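Local coordinates for protein transcriptional regulator, IclR family (Alicyclobacillus acidocaldarius subsp. acidocaldarius, PDB 5TJJ) that probably binds DNA through a helix-turn-helix domain and so regulates transcription, at residues Ser29-Ile34 and Val40-Cys45; Lys191-Ser196 and Ala242-Ala247. All coordinates share one frame; numbering follows the deposited sequence.

In the fold
Contacts 1 and 2 lie in different domains of the chain, their centres about 35 Å apart, and they share no helix or strand. Contact 1, in the helix-turn-helix domain, joins the starts of helices 31-38 and 42-54; it is partly buried, with isoleucine and cysteine buried, a leucine partly so, and a lysine-threonine bond toward the surface. Contact 2, in the C-terminal domain of the GAF clan, is a surface contact between the turn that leads from helix 178-191 to strand 194-197 and the long helix 233-253. Both use a lysine amine as donor, but its acceptor is a side-chain hydroxyl in contact 1 and a backbone carbonyl in contact 2.

Contact 1: Ser29-Ile34 and Val40-Cys45; sequences STLTEI and VNKTTC
The first turns of helices 31-38 and 42-54 come nearest at Thr32 and Lys42, whose CA atoms are 6.7 Å apart. Lys42 bends at its third torsion (chi3 83°), which turns NZ onto OG1 of Thr32, to which it donates at 3.0 Å. With an alanine at Thr32 the Lys42 amine is likely to lose this acceptor and its chain to turn more freely. Deeper in, Leu31 CD1 packs on Cys45 CB at 3.8 Å; CG lies anti to the backbone N (chi1 172°), which carries this methyl across to helix 42-54. Ile34 CG2 touches Cys45 SG more loosely, at 4.2 Å. Each helix start is capped: Thr30 and Glu33 form a capping box, its Glu33 N to Thr30 OG1 bond weak, while Asn41 OD1 accepts from Thr44 N at 2.8 Å in the carbonyl plane and from Thr44 OG1 above it. Leu46 and Leu49 extend the apolar layer. The two helices are those of the helix-turn-helix; the apolar contacts of Leu31 and Ile34 with Cys45 probably set how they pack, while the solvent-side bond from Lys42 to Thr32 adds only a modest tie.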
loop_
_atom_site.group_PDB
_atom_site.type_symbol
_atom_site.label_atom_id
_atom_site.label_comp_id
_atom_site.label_asym_id
_atom_site.label_seq_id
_atom_site.Cartn_x
_atom_site.Cartn_y
_atom_site.Cartn_z
ATOM N N SER A 29 -17.385 9.619 -5.574
ATOM C CA SER A 29 -18.492 9.037 -6.356
ATOM C C SER A 29 -19.803 8.936 -5.575
ATOM O O SER A 29 -19.800 8.491 -4.422
ATOM C CB SER A 29 -18.077 7.658 -6.854
ATOM O OG SER A 29 -17.071 7.771 -7.836
ATOM N N THR A 30 -20.916 9.347 -6.196
ATOM C CA THR A 30 -22.234 9.187 -5.563
ATOM C C THR A 30 -22.636 7.714 -5.587
ATOM O O THR A 30 -22.042 6.899 -6.313
ATOM C CB THR A 30 -23.368 10.003 -6.228
ATOM O OG1 THR A 30 -23.663 9.469 -7.532
ATOM C CG2 THR A 30 -23.005 11.469 -6.317
ATOM N N LEU A 31 -23.655 7.394 -4.787
ATOM C CA LEU A 31 -24.152 6.041 -4.671
ATOM C C LEU A 31 -24.605 5.566 -6.054
ATOM O O LEU A 31 -24.264 4.455 -6.455
ATOM C CB LEU A 31 -25.268 5.957 -3.623
ATOM C CG LEU A 31 -26.053 4.652 -3.472
ATOM C CD1 LEU A 31 -25.104 3.537 -3.094
ATOM C CD2 LEU A 31 -27.174 4.785 -2.454
ATOM N N THR A 32 -25.322 6.419 -6.794
ATOM C CA THR A 32 -25.825 6.068 -8.126
ATOM C C THR A 32 -24.680 5.711 -9.073
ATOM O O THR A 32 -24.681 4.643 -9.682
ATOM C CB THR A 32 -26.665 7.211 -8.739
ATOM O OG1 THR A 32 -27.802 7.440 -7.913
ATOM C CG2 THR A 32 -27.146 6.883 -10.164
ATOM N N GLU A 33 -23.705 6.601 -9.185
ATOM C CA GLU A 33 -22.561 6.379 -10.061
ATOM C C GLU A 33 -21.863 5.037 -9.736
ATOM O O GLU A 33 -21.555 4.247 -10.637
ATOM C CB GLU A 33 -21.586 7.547 -9.938
ATOM C CG GLU A 33 -22.137 8.895 -10.434
ATOM C CD GLU A 33 -21.226 10.078 -10.117
ATOM O OE1 GLU A 33 -20.483 10.029 -9.099
ATOM O OE2 GLU A 33 -21.257 11.064 -10.897
ATOM N N ILE A 34 -21.657 4.765 -8.444
ATOM C CA ILE A 34 -21.058 3.494 -8.014
ATOM C C ILE A 34 -21.887 2.276 -8.452
ATOM O O ILE A 34 -21.356 1.336 -9.079
ATOM C CB ILE A 34 -20.823 3.437 -6.493
ATOM C CG1 ILE A 34 -19.743 4.447 -6.105
ATOM C CG2 ILE A 34 -20.370 2.033 -6.070
ATOM C CD1 ILE A 34 -19.629 4.718 -4.620
ATOM N N VAL A 40 -24.568 -3.261 -10.016
ATOM C CA VAL A 40 -25.168 -3.865 -8.841
ATOM C C VAL A 40 -26.337 -3.005 -8.382
ATOM O O VAL A 40 -26.366 -1.795 -8.597
ATOM C CB VAL A 40 -24.127 -4.031 -7.719
ATOM C CG1 VAL A 40 -24.765 -4.470 -6.387
ATOM C CG2 VAL A 40 -23.076 -5.045 -8.174
ATOM N N ASN A 41 -27.324 -3.662 -7.793
ATOM C CA ASN A 41 -28.468 -3.004 -7.188
ATOM C C ASN A 41 -28.015 -1.960 -6.136
ATOM O O ASN A 41 -27.193 -2.275 -5.272
ATOM C CB ASN A 41 -29.350 -4.099 -6.585
ATOM C CG ASN A 41 -30.285 -3.585 -5.543
ATOM O OD1 ASN A 41 -29.888 -3.375 -4.396
ATOM N ND2 ASN A 41 -31.536 -3.387 -5.921
ATOM N N LYS A 42 -28.557 -0.738 -6.220
ATOM C CA LYS A 42 -28.152 0.388 -5.334
ATOM C C LYS A 42 -28.284 0.115 -3.834
ATOM O O LYS A 42 -27.448 0.553 -3.064
ATOM C CB LYS A 42 -28.934 1.673 -5.655
ATOM C CG LYS A 42 -28.367 2.448 -6.823
ATOM C CD LYS A 42 -29.321 3.527 -7.326
ATOM C CE LYS A 42 -29.198 4.798 -6.500
ATOM N NZ LYS A 42 -30.168 5.855 -6.924
ATOM N N THR A 43 -29.351 -0.564 -3.423
ATOM C CA THR A 43 -29.520 -0.933 -2.025
ATOM C C THR A 43 -28.397 -1.839 -1.538
ATOM O O THR A 43 -27.804 -1.577 -0.516
ATOM C CB THR A 43 -30.884 -1.605 -1.798
ATOM O OG1 THR A 43 -31.904 -0.661 -2.110
ATOM C CG2 THR A 43 -31.055 -2.074 -0.342
ATOM N N THR A 44 -28.103 -2.894 -2.286
ATOM C CA THR A 44 -26.963 -3.780 -1.998
ATOM C C THR A 44 -25.695 -2.971 -1.761
ATOM O O THR A 44 -25.001 -3.183 -0.768
ATOM C CB THR A 44 -26.769 -4.807 -3.146
ATOM O OG1 THR A 44 -28.016 -5.457 -3.400
ATOM C CG2 THR A 44 -25.757 -5.855 -2.793
ATOM N N CYS A 45 -25.426 -2.020 -2.653
ATOM C CA CYS A 45 -24.296 -1.091 -2.507
ATOM C C CYS A 45 -24.291 -0.232 -1.265
ATOM O O CYS A 45 -23.231 0.036 -0.710
ATOM C CB CYS A 45 -24.269 -0.097 -3.657
ATOM S SG CYS A 45 -23.380 -0.709 -5.063
#

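Contact 2: Lys191-Ser196 and Ala242-Ala247; sequences KGYAVS and ALKESA
Lys244 reaches from helix 233-253 to the turn 191-193, where its last two atoms meet two backbone carbonyls and one aromatic ring. The side chain leaves the helix with CG anti to its own carbonyl carbon (chi1 -82°) and runs extended from there, long enough to bring the amine to the end of helix 178-191. There NZ donates to Lys191 O at 3.2 Å, with a C=O...N angle of 164°, so the amine approaches almost in line with the carbonyl. CE, one bond back, lies 3.8 Å from Gly192 O, and the aliphatic end of the chain thus rests against the turn while its charged tip takes the carbonyl before it.

Tyr193 crosses the lysine obliquely. Its CD1 is 4.1 Å from Lys244 CE, a light contact between a ring carbon and a methylene. Val195 CG2 meets the edge of the ring in the ring plane. Gly192 leaves the helix with positive phi (82°), and a CB there would be jammed against Lys191 O and come tight on Lys244 CE; the absence of a side chain therefore lets the lysine lie close to the turn. The acceptor, Lys191 O, belongs to the last residue of helix 178-191, an end where a positive amine is probably favoured by the helix dipole.

The Lys191 side chain leads away from Lys244, and its NZ forms a salt bridge with Glu187. Strand 194-197, which follows the turn, is one of the two edge strands of the six-stranded antiparallel sheet within this chain and pairs with strand 204-212. On helix 233-253, Leu243 and Ala247 pack on strands 204-212 and 218-227, while Ala242 and Ser246 meet helix 86-101.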
loop_
_atom_site.group_PDB
_atom_site.type_symbol
_atom_site.label_atom_id
_atom_site.label_comp_id
_atom_site.label_asym_id
_atom_site.label_seq_id
_atom_site.Cartn_x
_atom_site.Cartn_y
_atom_site.Cartn_z
ATOM N N LYS A 191 -0.178 -7.904 -29.417
ATOM C CA LYS A 191 -0.365 -9.213 -28.692
ATOM C C LYS A 191 -0.102 -9.289 -27.184
ATOM O O LYS A 191 -0.537 -10.227 -26.540
ATOM C CB LYS A 191 0.472 -10.321 -29.345
ATOM C CG LYS A 191 -0.058 -10.794 -30.682
ATOM C CD LYS A 191 0.974 -11.704 -31.355
ATOM C CE LYS A 191 0.471 -12.254 -32.682
ATOM N NZ LYS A 191 1.557 -12.914 -33.458
ATOM N N GLY A 192 0.633 -8.360 -26.618
ATOM C CA GLY A 192 0.876 -8.367 -25.177
ATOM C C GLY A 192 1.994 -9.280 -24.661
ATOM O O GLY A 192 2.082 -9.485 -23.449
ATOM N N TYR A 193 2.830 -9.831 -25.554
ATOM C CA TYR A 193 3.978 -10.648 -25.148
ATOM C C TYR A 193 5.007 -10.665 -26.241
ATOM O O TYR A 193 4.716 -10.202 -27.316
ATOM C CB TYR A 193 3.541 -12.078 -24.810
ATOM C CG TYR A 193 3.064 -12.923 -25.985
ATOM C CD1 TYR A 193 1.725 -12.973 -26.347
ATOM C CD2 TYR A 193 3.972 -13.683 -26.719
ATOM C CE1 TYR A 193 1.310 -13.747 -27.433
ATOM C CE2 TYR A 193 3.573 -14.445 -27.787
ATOM C CZ TYR A 193 2.250 -14.473 -28.143
ATOM O OH TYR A 193 1.896 -15.261 -29.194
ATOM N N ALA A 194 6.214 -11.155 -25.956
ATOM C CA ALA A 194 7.289 -11.313 -26.984
ATOM C C ALA A 194 7.980 -12.636 -26.834
ATOM O O ALA A 194 7.948 -13.216 -25.767
ATOM C CB ALA A 194 8.325 -10.199 -26.896
ATOM N N VAL A 195 8.585 -13.122 -27.910
ATOM C CA VAL A 195 9.331 -14.369 -27.895
ATOM C C VAL A 195 10.606 -14.137 -28.675
ATOM O O VAL A 195 10.571 -13.546 -29.727
ATOM C CB VAL A 195 8.538 -15.533 -28.524
ATOM C CG1 VAL A 195 9.337 -16.837 -28.507
ATOM C CG2 VAL A 195 7.214 -15.730 -27.796
ATOM N N SER A 196 11.729 -14.609 -28.157
ATOM C CA SER A 196 12.994 -14.512 -28.848
ATOM C C SER A 196 13.663 -15.864 -28.786
ATOM O O SER A 196 13.533 -16.567 -27.779
ATOM C CB SER A 196 13.878 -13.436 -28.214
ATOM O OG SER A 196 14.306 -13.766 -26.907
ATOM N N ALA A 242 0.852 -18.352 -18.352
ATOM C CA ALA A 242 1.261 -18.205 -16.944
ATOM C C ALA A 242 1.855 -16.793 -16.671
ATOM O O ALA A 242 1.439 -16.119 -15.743
ATOM C CB ALA A 242 2.242 -19.310 -16.561
ATOM N N LEU A 243 2.781 -16.348 -17.510
ATOM C CA LEU A 243 3.304 -14.987 -17.452
ATOM C C LEU A 243 2.234 -13.900 -17.504
ATOM O O LEU A 243 2.322 -12.933 -16.751
ATOM C CB LEU A 243 4.316 -14.740 -18.590
ATOM C CG LEU A 243 5.614 -15.528 -18.385
ATOM C CD1 LEU A 243 6.371 -15.583 -19.689
ATOM C CD2 LEU A 243 6.453 -14.938 -17.244
ATOM N N LYS A 244 1.241 -14.040 -18.377
ATOM C CA LYS A 244 0.120 -13.082 -18.404
ATOM C C LYS A 244 -0.756 -13.089 -17.166
ATOM O O LYS A 244 -1.146 -12.018 -16.721
ATOM C CB LYS A 244 -0.767 -13.272 -19.631
ATOM C CG LYS A 244 -0.201 -12.597 -20.852
ATOM C CD LYS A 244 -1.060 -12.910 -22.065
ATOM C CE LYS A 244 -0.769 -11.947 -23.210
ATOM N NZ LYS A 244 -1.851 -12.061 -24.226
ATOM N N GLU A 245 -1.078 -14.268 -16.621
ATOM C CA GLU A 245 -1.812 -14.329 -15.356
ATOM C C GLU A 245 -1.031 -13.633 -14.230
ATOM O O GLU A 245 -1.602 -12.844 -13.473
ATOM C CB GLU A 245 -2.163 -15.763 -14.971
ATOM C CG GLU A 245 -3.257 -16.348 -15.852
ATOM C CD GLU A 245 -3.463 -17.856 -15.676
ATOM O OE1 GLU A 245 -3.216 -18.369 -14.558
ATOM O OE2 GLU A 245 -3.888 -18.528 -16.660
ATOM N N SER A 246 0.279 -13.884 -14.173
ATOM C CA SER A 246 1.130 -13.244 -13.202
ATOM C C SER A 246 1.302 -11.762 -13.458
ATOM O O SER A 246 1.308 -10.996 -12.523
ATOM C CB SER A 246 2.496 -13.919 -13.131
ATOM O OG SER A 246 2.346 -15.184 -12.529
ATOM N N ALA A 247 1.450 -11.353 -14.709
ATOM C CA ALA A 247 1.720 -9.939 -15.007
ATOM C C ALA A 247 0.478 -9.054 -14.743
ATOM O O ALA A 247 0.597 -7.922 -14.283
ATOM C CB ALA A 247 2.226 -9.775 -16.430
#